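Local atomic coordinates of GCN5-related N-acetyltransferase (Brucella melitensis biovar Abortus 2308, PDB entry 3TCV), a protein that probably transfers an acetyl group from acetyl coenzyme A to an amino group, perhaps the N-terminus of a protein. Residues I38-R42 and Y43-E47; I132-G135 and P136-R140; M152-F156 and D157-Y161; S211-P214 and A215-A219. All blocks are in the same frame, centred on the assembly; numbering follows the deposited sequence.

Contact 1: I38-R42 and Y43-E47; sequences IFEGR and YVRLE
Phe39 and Leu46 face each other as an antiparallel hydrogen-bonded pair, and their backbones do most of the holding. Phe39 N gives to Leu46 O at 2.9 Å, and Leu46 N returns a bond to Phe39 O at 2.8 Å. Toward the bend, Gly41 N reaches Val44 O at 2.9 Å, closing a tight hairpin with Arg42 and Tyr43 at its tip. Glu146 of helix 142-158 accepts from the backbone N of both tip residues.

The apolar contacts are two: Phe39 with Leu46 on one face, and Arg42 with Tyr43 at the tip. Beside the paired backbones Phe39 CB meets Leu46 CB at 3.9 Å, and Leu46 CB lies at the edge of the Phe39 ring. Arg42 stretches alongside Tyr43: with CG anti to the backbone N (chi1 179°), its CG sits 3.9 Å from the centroid of the Tyr43 ring, directly over the face, a CH-pi contact.

The opposite face carries Glu40 and Arg45. Glu40 OE1 touches Arg45 CD at 3.0 Å, yet stays 4.3 Å from Arg45 NE, too far for a salt bridge. NE instead bonds to Glu47 OE2 at 2.7 Å, while Glu40 OE2 pairs with Lys106. The arginine therefore sits between two carboxylates but is fixed by one, and Glu40 probably adds only a diffuse attraction on this edge of the GNAT sheet.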
loop_
_atom_site.group_PDB
_atom_site.type_symbol
_atom_site.label_atom_id
_atom_site.label_comp_id
_atom_site.label_asym_id
_atom_site.label_seq_id
_atom_site.Cartn_x
_atom_site.Cartn_y
_atom_site.Cartn_z
ATOM N N ILE B 38 10.363 -2.363 25.685
ATOM C CA ILE B 38 9.232 -2.295 26.618
ATOM C C ILE B 38 8.733 -0.851 26.629
ATOM O O ILE B 38 9.545 0.058 26.697
ATOM C CB ILE B 38 9.628 -2.740 28.052
ATOM C CG1 ILE B 38 9.945 -4.236 28.063
ATOM C CG2 ILE B 38 8.514 -2.440 29.058
ATOM C CD1 ILE B 38 10.502 -4.753 29.375
ATOM N N PHE B 39 7.411 -0.650 26.550
ATOM C CA PHE B 39 6.793 0.677 26.657
ATOM C C PHE B 39 5.862 0.730 27.862
ATOM O O PHE B 39 4.923 -0.045 27.962
ATOM C CB PHE B 39 6.006 1.038 25.388
ATOM C CG PHE B 39 6.860 1.107 24.158
ATOM C CD1 PHE B 39 7.689 2.204 23.932
ATOM C CD2 PHE B 39 6.883 0.056 23.256
ATOM C CE1 PHE B 39 8.504 2.253 22.815
ATOM C CE2 PHE B 39 7.693 0.103 22.130
ATOM C CZ PHE B 39 8.501 1.205 21.910
ATOM N N GLU B 40 6.121 1.670 28.764
ATOM C CA GLU B 40 5.396 1.770 30.021
ATOM C C GLU B 40 4.570 3.054 30.071
ATOM O O GLU B 40 5.100 4.146 29.919
ATOM C CB GLU B 40 6.409 1.777 31.172
ATOM C CG GLU B 40 5.805 1.735 32.567
ATOM C CD GLU B 40 5.473 0.340 33.042
ATOM O OE1 GLU B 40 6.140 -0.617 32.591
ATOM O OE2 GLU B 40 4.555 0.215 33.887
ATOM N N GLY B 41 3.270 2.918 30.305
ATOM C CA GLY B 41 2.410 4.062 30.488
ATOM C C GLY B 41 1.785 4.051 31.871
ATOM O O GLY B 41 2.171 3.262 32.737
ATOM N N ARG B 42 0.801 4.912 32.066
ATOM C CA ARG B 42 0.037 4.968 33.322
ATOM C C ARG B 42 -0.967 3.820 33.443
ATOM O O ARG B 42 -1.163 3.269 34.536
ATOM C CB ARG B 42 -0.700 6.300 33.424
ATOM C CG ARG B 42 -1.549 6.468 34.676
ATOM C CD ARG B 42 -2.169 7.862 34.717
ATOM N NE ARG B 42 -1.149 8.903 34.842
ATOM C CZ ARG B 42 -0.598 9.291 35.997
ATOM N NH1 ARG B 42 -0.961 8.737 37.157
ATOM N NH2 ARG B 42 0.327 10.242 35.992
ATOM N N TYR B 43 -1.618 3.473 32.329
ATOM C CA TYR B 43 -2.718 2.490 32.330
ATOM C C TYR B 43 -2.312 1.139 31.731
ATOM O O TYR B 43 -2.886 0.117 32.062
ATOM C CB TYR B 43 -3.922 3.061 31.556
ATOM C CG TYR B 43 -4.330 4.439 32.028
ATOM C CD1 TYR B 43 -5.017 4.612 33.223
ATOM C CD2 TYR B 43 -4.024 5.581 31.289
ATOM C CE1 TYR B 43 -5.385 5.867 33.665
ATOM C CE2 TYR B 43 -4.378 6.842 31.739
ATOM C CZ TYR B 43 -5.075 6.981 32.923
ATOM O OH TYR B 43 -5.441 8.235 33.406
ATOM N N VAL B 44 -1.307 1.144 30.863
ATOM C CA VAL B 44 -0.970 -0.002 30.023
ATOM C C VAL B 44 0.550 -0.175 29.941
ATOM O O VAL B 44 1.309 0.793 30.092
ATOM C CB VAL B 44 -1.538 0.238 28.607
ATOM C CG1 VAL B 44 -0.580 1.107 27.782
ATOM C CG2 VAL B 44 -1.864 -1.069 27.919
ATOM N N ARG B 45 0.979 -1.413 29.712
ATOM C CA ARG B 45 2.355 -1.733 29.395
ATOM C C ARG B 45 2.378 -2.536 28.090
ATOM O O ARG B 45 1.538 -3.415 27.892
ATOM C CB ARG B 45 2.974 -2.544 30.529
ATOM C CG ARG B 45 4.439 -2.864 30.328
ATOM C CD ARG B 45 5.087 -3.292 31.639
ATOM N NE ARG B 45 4.722 -4.650 32.011
ATOM C CZ ARG B 45 3.857 -4.999 32.971
ATOM N NH1 ARG B 45 3.231 -4.085 33.719
ATOM N NH2 ARG B 45 3.628 -6.300 33.207
ATOM N N LEU B 46 3.334 -2.220 27.214
ATOM C CA LEU B 46 3.538 -2.957 25.975
ATOM C C LEU B 46 4.831 -3.733 26.107
ATOM O O LEU B 46 5.866 -3.146 26.383
ATOM C CB LEU B 46 3.621 -2.007 24.765
ATOM C CG LEU B 46 2.485 -0.996 24.588
ATOM C CD1 LEU B 46 2.628 -0.151 23.317
ATOM C CD2 LEU B 46 1.159 -1.748 24.613
ATOM N N GLU B 47 4.762 -5.053 25.918
ATOM C CA GLU B 47 5.929 -5.926 25.914
ATOM C C GLU B 47 6.054 -6.659 24.576
ATOM O O GLU B 47 5.049 -7.129 24.020
ATOM C CB GLU B 47 5.807 -6.942 27.052
ATOM C CG GLU B 47 5.921 -6.297 28.426
ATOM C CD GLU B 47 5.780 -7.281 29.565
ATOM O OE1 GLU B 47 5.659 -8.494 29.321
ATOM O OE2 GLU B 47 5.777 -6.829 30.720
#

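Contact 2: I132-G135 and P136-R140; sequences IYWG and PLISR
Trp134 and Ile138 meet at about a right angle where strand 126-134 runs out into a loop. The isoleucine takes the less common torsion that sets CG1 between its backbone N and carbonyl carbon (chi1 63°). From there the chain runs straight on, and CD1 lands 3.7 Å from Trp134 CD1, with Trp134 CB almost as near at 3.8 Å. The methyl comes at the indole obliquely. Ile132 CG2, two residues back on the same side of the strand, lies over the middle of the indole. Gln115 OE1 accepts from Trp134 NE1, next to the carbon that Ile138 touches, and the indole also packs on helix 142-158.

Tyr133 turns to the other side of the strand, where its hydroxyl bonds to Ala61 O and comes within 3.9 Å of Pro136 CD.

Ser139 puts OG anti to its backbone N (chi1 -168°), where a water can link it to Trp134 O. The water gives a bond to Trp134 O at 3.0 Å and is hydrogen-bonded to Ser139 OG at 2.6 Å.

The turn itself is centred on Gly135 O, which accepts from Ser139 N at 2.8 Å and from Ile138 N at 3.0 Å, the latter from above the carbonyl plane. Pro136 and Leu137 between them have helix-like backbone angles. In GNAT enzymes the loop after this strand and the start of the next helix usually cradle the coenzyme A pyrophosphate. With two N-H groups on one carbonyl and a water on the one before it, these bonds probably help to hold the bend, consistent with a chain that would enter such a region here.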
loop_
_atom_site.group_PDB
_atom_site.type_symbol
_atom_site.label_atom_id
_atom_site.label_comp_id
_atom_site.label_asym_id
_atom_site.label_seq_id
_atom_site.Cartn_x
_atom_site.Cartn_y
_atom_site.Cartn_z
ATOM N N ILE B 132 -4.396 -5.137 15.437
ATOM C CA ILE B 132 -4.892 -4.746 16.771
ATOM C C ILE B 132 -5.989 -5.679 17.273
ATOM O O ILE B 132 -7.000 -5.882 16.608
ATOM C CB ILE B 132 -5.469 -3.300 16.741
ATOM C CG1 ILE B 132 -4.350 -2.296 16.426
ATOM C CG2 ILE B 132 -6.170 -2.971 18.072
ATOM C CD1 ILE B 132 -4.860 -0.879 16.182
ATOM N N TYR B 133 -5.780 -6.252 18.456
ATOM C CA TYR B 133 -6.858 -6.864 19.203
ATOM C C TYR B 133 -6.784 -6.340 20.627
ATOM O O TYR B 133 -5.848 -6.671 21.361
ATOM C CB TYR B 133 -6.782 -8.402 19.223
ATOM C CG TYR B 133 -7.785 -8.982 20.182
ATOM C CD1 TYR B 133 -9.140 -8.698 20.033
ATOM C CD2 TYR B 133 -7.404 -9.781 21.248
ATOM C CE1 TYR B 133 -10.088 -9.178 20.927
ATOM C CE2 TYR B 133 -8.355 -10.277 22.152
ATOM C CZ TYR B 133 -9.687 -9.978 21.981
ATOM O OH TYR B 133 -10.672 -10.450 22.844
ATOM N N TRP B 134 -7.773 -5.517 20.987
ATOM C CA TRP B 134 -7.913 -4.989 22.333
ATOM C C TRP B 134 -9.142 -5.595 22.959
ATOM O O TRP B 134 -10.274 -5.253 22.620
ATOM C CB TRP B 134 -8.009 -3.470 22.300
ATOM C CG TRP B 134 -6.773 -2.758 21.818
ATOM C CD1 TRP B 134 -5.450 -3.146 21.939
ATOM C CD2 TRP B 134 -6.732 -1.447 21.158
ATOM N NE1 TRP B 134 -4.615 -2.212 21.377
ATOM C CE2 TRP B 134 -5.325 -1.153 20.920
ATOM C CE3 TRP B 134 -7.692 -0.543 20.741
ATOM C CZ2 TRP B 134 -4.923 -0.010 20.265
ATOM C CZ3 TRP B 134 -7.273 0.616 20.080
ATOM C CH2 TRP B 134 -5.920 0.871 19.848
ATOM N N GLY B 135 -8.921 -6.537 23.871
ATOM C CA GLY B 135 -9.996 -7.268 24.494
ATOM C C GLY B 135 -10.736 -6.495 25.563
ATOM O O GLY B 135 -10.455 -5.315 25.829
ATOM N N PRO B 136 -11.706 -7.157 26.181
ATOM C CA PRO B 136 -12.631 -6.501 27.108
ATOM C C PRO B 136 -11.985 -5.826 28.320
ATOM O O PRO B 136 -12.553 -4.866 28.832
ATOM C CB PRO B 136 -13.572 -7.622 27.532
ATOM C CG PRO B 136 -12.895 -8.890 27.197
ATOM C CD PRO B 136 -11.914 -8.613 26.104
ATOM N N LEU B 137 -10.805 -6.259 28.741
ATOM C CA LEU B 137 -10.154 -5.610 29.865
ATOM C C LEU B 137 -9.794 -4.169 29.553
ATOM O O LEU B 137 -9.721 -3.345 30.457
ATOM C CB LEU B 137 -8.898 -6.349 30.306
ATOM C CG LEU B 137 -9.018 -7.721 30.970
ATOM C CD1 LEU B 137 -7.614 -8.232 31.253
ATOM C CD2 LEU B 137 -9.837 -7.652 32.257
ATOM N N ILE B 138 -9.558 -3.855 28.276
ATOM C CA ILE B 138 -9.092 -2.523 27.915
ATOM C C ILE B 138 -9.925 -1.811 26.857
ATOM O O ILE B 138 -9.738 -0.620 26.672
ATOM C CB ILE B 138 -7.622 -2.547 27.440
ATOM C CG1 ILE B 138 -7.449 -3.391 26.159
ATOM C CG2 ILE B 138 -6.740 -3.066 28.559
ATOM C CD1 ILE B 138 -6.032 -3.358 25.598
ATOM N N SER B 139 -10.814 -2.533 26.165
ATOM C CA SER B 139 -11.558 -1.962 25.039
ATOM C C SER B 139 -12.400 -0.786 25.539
ATOM O O SER B 139 -13.100 -0.911 26.536
ATOM C CB SER B 139 -12.472 -3.011 24.408
ATOM O OG SER B 139 -12.952 -2.521 23.171
ATOM N N ARG B 140 -12.299 0.362 24.871
ATOM C CA ARG B 140 -13.010 1.565 25.295
ATOM C C ARG B 140 -12.643 2.085 26.705
ATOM O O ARG B 140 -13.416 2.805 27.311
ATOM C CB ARG B 140 -14.532 1.353 25.151
HETATM O O HOH W 1 -11.531 -2.997 21.003
#

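Contact 3: M152-F156 and D157-Y161; sequences MQYVF and DVLGY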
loop_
_atom_site.group_PDB
_atom_site.type_symbol
_atom_site.label_atom_id
_atom_site.label_comp_id
_atom_site.label_asym_id
_atom_site.label_seq_id
_atom_site.Cartn_x
_atom_site.Cartn_y
_atom_site.Cartn_z
ATOM N N MET B 152 2.557 5.678 18.819
ATOM C CA MET B 152 2.614 6.905 18.029
ATOM C C MET B 152 3.785 7.771 18.500
ATOM O O MET B 152 4.560 8.330 17.702
ATOM C CB MET B 152 1.310 7.681 18.123
ATOM C CG MET B 152 1.221 8.783 17.074
ATOM S SD MET B 152 -0.464 9.252 16.665
ATOM C CE MET B 152 -0.962 9.988 18.181
ATOM N N GLN B 153 3.921 7.848 19.815
ATOM C CA GLN B 153 5.007 8.610 20.426
ATOM C C GLN B 153 6.383 8.068 20.030
ATOM O O GLN B 153 7.304 8.830 19.727
ATOM C CB GLN B 153 4.872 8.544 21.935
ATOM C CG GLN B 153 5.850 9.444 22.655
ATOM C CD GLN B 153 5.509 9.581 24.110
ATOM O OE1 GLN B 153 5.266 10.696 24.600
ATOM N NE2 GLN B 153 5.456 8.460 24.809
ATOM N N TYR B 154 6.508 6.744 20.050
ATOM C CA TYR B 154 7.766 6.073 19.716
ATOM C C TYR B 154 8.146 6.328 18.263
ATOM O O TYR B 154 9.294 6.680 17.959
ATOM C CB TYR B 154 7.611 4.592 19.980
ATOM C CG TYR B 154 8.785 3.740 19.578
ATOM C CD1 TYR B 154 10.059 3.951 20.118
ATOM C CD2 TYR B 154 8.612 2.679 18.679
ATOM C CE1 TYR B 154 11.133 3.127 19.757
ATOM C CE2 TYR B 154 9.669 1.867 18.315
ATOM C CZ TYR B 154 10.922 2.089 18.853
ATOM O OH TYR B 154 11.936 1.247 18.452
ATOM N N VAL B 155 7.147 6.185 17.400
ATOM C CA VAL B 155 7.297 6.351 15.964
ATOM C C VAL B 155 7.775 7.768 15.613
ATOM O O VAL B 155 8.676 7.927 14.785
ATOM C CB VAL B 155 5.976 5.937 15.262
ATOM C CG1 VAL B 155 5.839 6.532 13.877
ATOM C CG2 VAL B 155 5.859 4.395 15.274
ATOM N N PHE B 156 7.223 8.788 16.273
ATOM C CA PHE B 156 7.546 10.167 15.933
ATOM C C PHE B 156 8.691 10.741 16.759
ATOM O O PHE B 156 9.642 11.225 16.192
ATOM C CB PHE B 156 6.311 11.057 16.047
ATOM C CG PHE B 156 5.305 10.829 14.946
ATOM C CD1 PHE B 156 5.666 10.995 13.615
ATOM C CD2 PHE B 156 4.018 10.473 15.229
ATOM C CE1 PHE B 156 4.744 10.796 12.582
ATOM C CE2 PHE B 156 3.098 10.254 14.214
ATOM C CZ PHE B 156 3.457 10.425 12.895
ATOM N N ASP B 157 8.596 10.671 18.080
ATOM C CA ASP B 157 9.644 11.244 18.927
ATOM C C ASP B 157 10.931 10.441 18.967
ATOM O O ASP B 157 12.000 11.030 19.198
ATOM C CB ASP B 157 9.159 11.431 20.370
ATOM C CG ASP B 157 8.155 12.547 20.519
ATOM O OD1 ASP B 157 8.032 13.419 19.632
ATOM O OD2 ASP B 157 7.480 12.548 21.563
ATOM N N VAL B 158 10.866 9.124 18.817
ATOM C CA VAL B 158 12.096 8.314 18.894
ATOM C C VAL B 158 12.603 7.933 17.502
ATOM O O VAL B 158 13.742 8.213 17.172
ATOM C CB VAL B 158 11.933 7.074 19.793
ATOM C CG1 VAL B 158 13.201 6.224 19.792
ATOM C CG2 VAL B 158 11.592 7.517 21.209
ATOM N N LEU B 159 11.778 7.280 16.701
ATOM C CA LEU B 159 12.201 6.843 15.356
ATOM C C LEU B 159 12.297 7.971 14.321
ATOM O O LEU B 159 13.058 7.873 13.358
ATOM C CB LEU B 159 11.289 5.723 14.865
ATOM C CG LEU B 159 11.249 4.401 15.649
ATOM C CD1 LEU B 159 10.330 3.423 14.921
ATOM C CD2 LEU B 159 12.640 3.802 15.826
ATOM N N GLY B 160 11.548 9.046 14.521
ATOM C CA GLY B 160 11.574 10.207 13.627
ATOM C C GLY B 160 10.929 9.928 12.281
ATOM O O GLY B 160 11.354 10.460 11.259
ATOM N N TYR B 161 9.872 9.111 12.283
ATOM C CA TYR B 161 9.158 8.807 11.030
ATOM C C TYR B 161 8.296 9.988 10.551
ATOM O O TYR B 161 8.093 10.975 11.284
ATOM C CB TYR B 161 8.337 7.526 11.193
ATOM C CG TYR B 161 9.113 6.244 11.014
ATOM C CD1 TYR B 161 8.573 5.170 10.295
ATOM C CD2 TYR B 161 10.369 6.071 11.571
ATOM C CE1 TYR B 161 9.269 3.988 10.142
ATOM C CE2 TYR B 161 11.073 4.888 11.418
ATOM C CZ TYR B 161 10.529 3.842 10.709
ATOM O OH TYR B 161 11.218 2.648 10.554
#
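Leu159 lies across one face of the Tyr154 ring, its CG 4.1 Å from the centroid and shifted toward the rim, in a CH-pi contact. With CG anti to the backbone N (chi1 175°), the tyrosine swings its ring along the helix toward the C-terminal end, where Val158 CB comes at it obliquely, 3.7 Å from Tyr154 CD1. The hydroxyl beyond bonds to Glu35 N. On another side of the helix Val155 and Tyr161 cross at about a right angle, CG1 against CB at 3.8 Å. Phe156 turns its ring edge to Tyr161 O, 3.4 Å from CD1, and stacks on Trp213. Asp157 brings OD2 to 3.7 Å from Gln153 CG; its polar partners, Trp213 and Lys217, lie on helix 213-224.

Beneath these side chains the backbone widens. Tyr154 O accepts from both Val158 N and Leu159 N, the second a straight bond (167°) of the i+5, pi type. One residue on, Val155 O takes Tyr161 N at 3.0 Å, an i+6 bond beside the packing of the same two residues, the chain turning off at Gly160 with positive phi. Gly160 N bonds only weakly to Phe156 O. The wider bonds thus engage Tyr154 O and Val155 O as the helix unwinds.

Contact 4: S211-P214 and A215-A219; sequences SEWP and ALKQA
Lys217 N gives a straight hydrogen bond to Trp213 O, 2.8 Å long with an angle of 169° at the hydrogen, in the first turn of helix 213-224. The same two residues meet again through their side chains. Trp213 sets CG anti to its backbone N (chi1 159°), which carries the indole forward along the helix and under the lysine. Lys217 CB then stands 3.6 Å from the centroid of the six-membered ring, over the face, as a CH-pi contact. Beyond CG the lysine is fully extended and slides obliquely over the indole, CD lying 3.5 Å from Trp213 CZ2. At its end NZ forms a salt bridge with Asp157 OD2, while Trp213 NE1 bonds to OD1 of that aspartate.

This is the opening turn of the helix that follows strand 199-209, and it packs against the C-terminal end of helix 142-158. Pro214 stands in this first turn, where its lack of an N-H costs no helix bond, and its O accepts from Gln218 N at 3.3 Å. The bond from Leu216 N to Glu212 O is weak, at 3.4 Å. A water bridges the step before it, donating to Ser211 O and accepting from Ala215 N, each at 2.9 Å. The carboxylate of Glu212 leads away from this turn, OE2 forming salt bridges with Arg185 and with Arg191 of the second subunit.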
loop_
_atom_site.group_PDB
_atom_site.type_symbol
_atom_site.label_atom_id
_atom_site.label_comp_id
_atom_site.label_asym_id
_atom_site.label_seq_id
_atom_site.Cartn_x
_atom_site.Cartn_y
_atom_site.Cartn_z
ATOM N N SER B 211 4.065 16.446 10.943
ATOM C CA SER B 211 3.621 17.828 11.211
ATOM C C SER B 211 2.331 17.919 12.047
ATOM O O SER B 211 2.045 18.969 12.645
ATOM C CB SER B 211 3.434 18.577 9.892
ATOM O OG SER B 211 2.468 17.943 9.076
ATOM N N GLU B 212 1.566 16.826 12.081
ATOM C CA GLU B 212 0.316 16.720 12.841
ATOM C C GLU B 212 0.503 16.195 14.263
ATOM O O GLU B 212 -0.381 16.360 15.117
ATOM C CB GLU B 212 -0.662 15.830 12.072
ATOM C CG GLU B 212 -1.075 16.516 10.767
ATOM C CD GLU B 212 -1.854 15.622 9.831
ATOM O OE1 GLU B 212 -1.761 14.377 9.922
ATOM O OE2 GLU B 212 -2.559 16.177 8.985
ATOM N N TRP B 213 1.649 15.575 14.504
ATOM C CA TRP B 213 1.910 14.869 15.759
ATOM C C TRP B 213 1.966 15.800 16.959
ATOM O O TRP B 213 1.375 15.496 17.980
ATOM C CB TRP B 213 3.179 14.021 15.629
ATOM C CG TRP B 213 3.839 13.650 16.924
ATOM C CD1 TRP B 213 5.135 13.976 17.326
ATOM C CD2 TRP B 213 3.282 12.862 18.036
ATOM N NE1 TRP B 213 5.406 13.455 18.556
ATOM C CE2 TRP B 213 4.338 12.776 19.040
ATOM C CE3 TRP B 213 2.068 12.253 18.290
ATOM C CZ2 TRP B 213 4.159 12.105 20.238
ATOM C CZ3 TRP B 213 1.899 11.573 19.509
ATOM C CH2 TRP B 213 2.927 11.511 20.461
ATOM N N PRO B 214 2.634 16.964 16.841
ATOM C CA PRO B 214 2.769 17.736 18.099
ATOM C C PRO B 214 1.436 18.164 18.742
ATOM O O PRO B 214 1.288 18.086 19.968
ATOM C CB PRO B 214 3.639 18.927 17.690
ATOM C CG PRO B 214 4.431 18.442 16.533
ATOM C CD PRO B 214 3.450 17.547 15.770
ATOM N N ALA B 215 0.461 18.567 17.936
ATOM C CA ALA B 215 -0.849 18.949 18.475
ATOM C C ALA B 215 -1.585 17.725 19.005
ATOM O O ALA B 215 -2.258 17.793 20.040
ATOM C CB ALA B 215 -1.682 19.682 17.428
ATOM N N LEU B 216 -1.454 16.597 18.311
ATOM C CA LEU B 216 -2.036 15.370 18.816
ATOM C C LEU B 216 -1.444 14.972 20.159
ATOM O O LEU B 216 -2.188 14.626 21.079
ATOM C CB LEU B 216 -1.888 14.239 17.804
ATOM C CG LEU B 216 -2.879 14.346 16.669
ATOM C CD1 LEU B 216 -2.524 13.262 15.646
ATOM C CD2 LEU B 216 -4.331 14.193 17.160
ATOM N N LYS B 217 -0.122 15.018 20.265
ATOM C CA LYS B 217 0.548 14.648 21.504
ATOM C C LYS B 217 -0.050 15.419 22.692
ATOM O O LYS B 217 -0.390 14.805 23.710
ATOM C CB LYS B 217 2.064 14.882 21.407
ATOM C CG LYS B 217 2.835 14.518 22.664
ATOM C CD LYS B 217 4.336 14.757 22.523
ATOM C CE LYS B 217 5.097 14.162 23.702
ATOM N NZ LYS B 217 6.564 14.408 23.580
ATOM N N GLN B 218 -0.211 16.736 22.546
ATOM C CA GLN B 218 -0.768 17.581 23.619
ATOM C C GLN B 218 -2.185 17.139 24.013
ATOM O O GLN B 218 -2.515 17.092 25.192
ATOM C CB GLN B 218 -0.756 19.077 23.232
ATOM C CG GLN B 218 0.645 19.624 22.977
ATOM C CD GLN B 218 0.750 21.143 22.987
ATOM O OE1 GLN B 218 -0.151 21.857 22.532
ATOM N NE2 GLN B 218 1.868 21.648 23.511
ATOM N N ALA B 219 -3.005 16.788 23.020
ATOM C CA ALA B 219 -4.403 16.420 23.264
ATOM C C ALA B 219 -4.507 15.061 23.962
ATOM O O ALA B 219 -5.350 14.873 24.833
ATOM C CB ALA B 219 -5.192 16.425 21.953
HETATM O O HOH W 2 0.847 19.589 15.198
#

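Contacts 3 and 4 interlock: their centres lie about 12 Å apart, and Met152, Phe156 and Asp157 all engage Trp213. Contact 1 reaches contact 3 through Phe39 on Tyr154, joining the hairpin at the edge of the sheet to helix 142-158. Contact 2 stands about 23 Å from contact 3 between centres, across the centre of the chain. Contact 3 has the largest buried share, five of nine touching residues; contacts 1 and 2 are partly buried, and contact 4 lies farthest out, its centre about 17 Å from that of the chain. Strand pairing governs contact 1, a compact turn with a bridging water contact 2, and helix-end bonding contacts 3 and 4. Contact 4 alone reaches the second subunit.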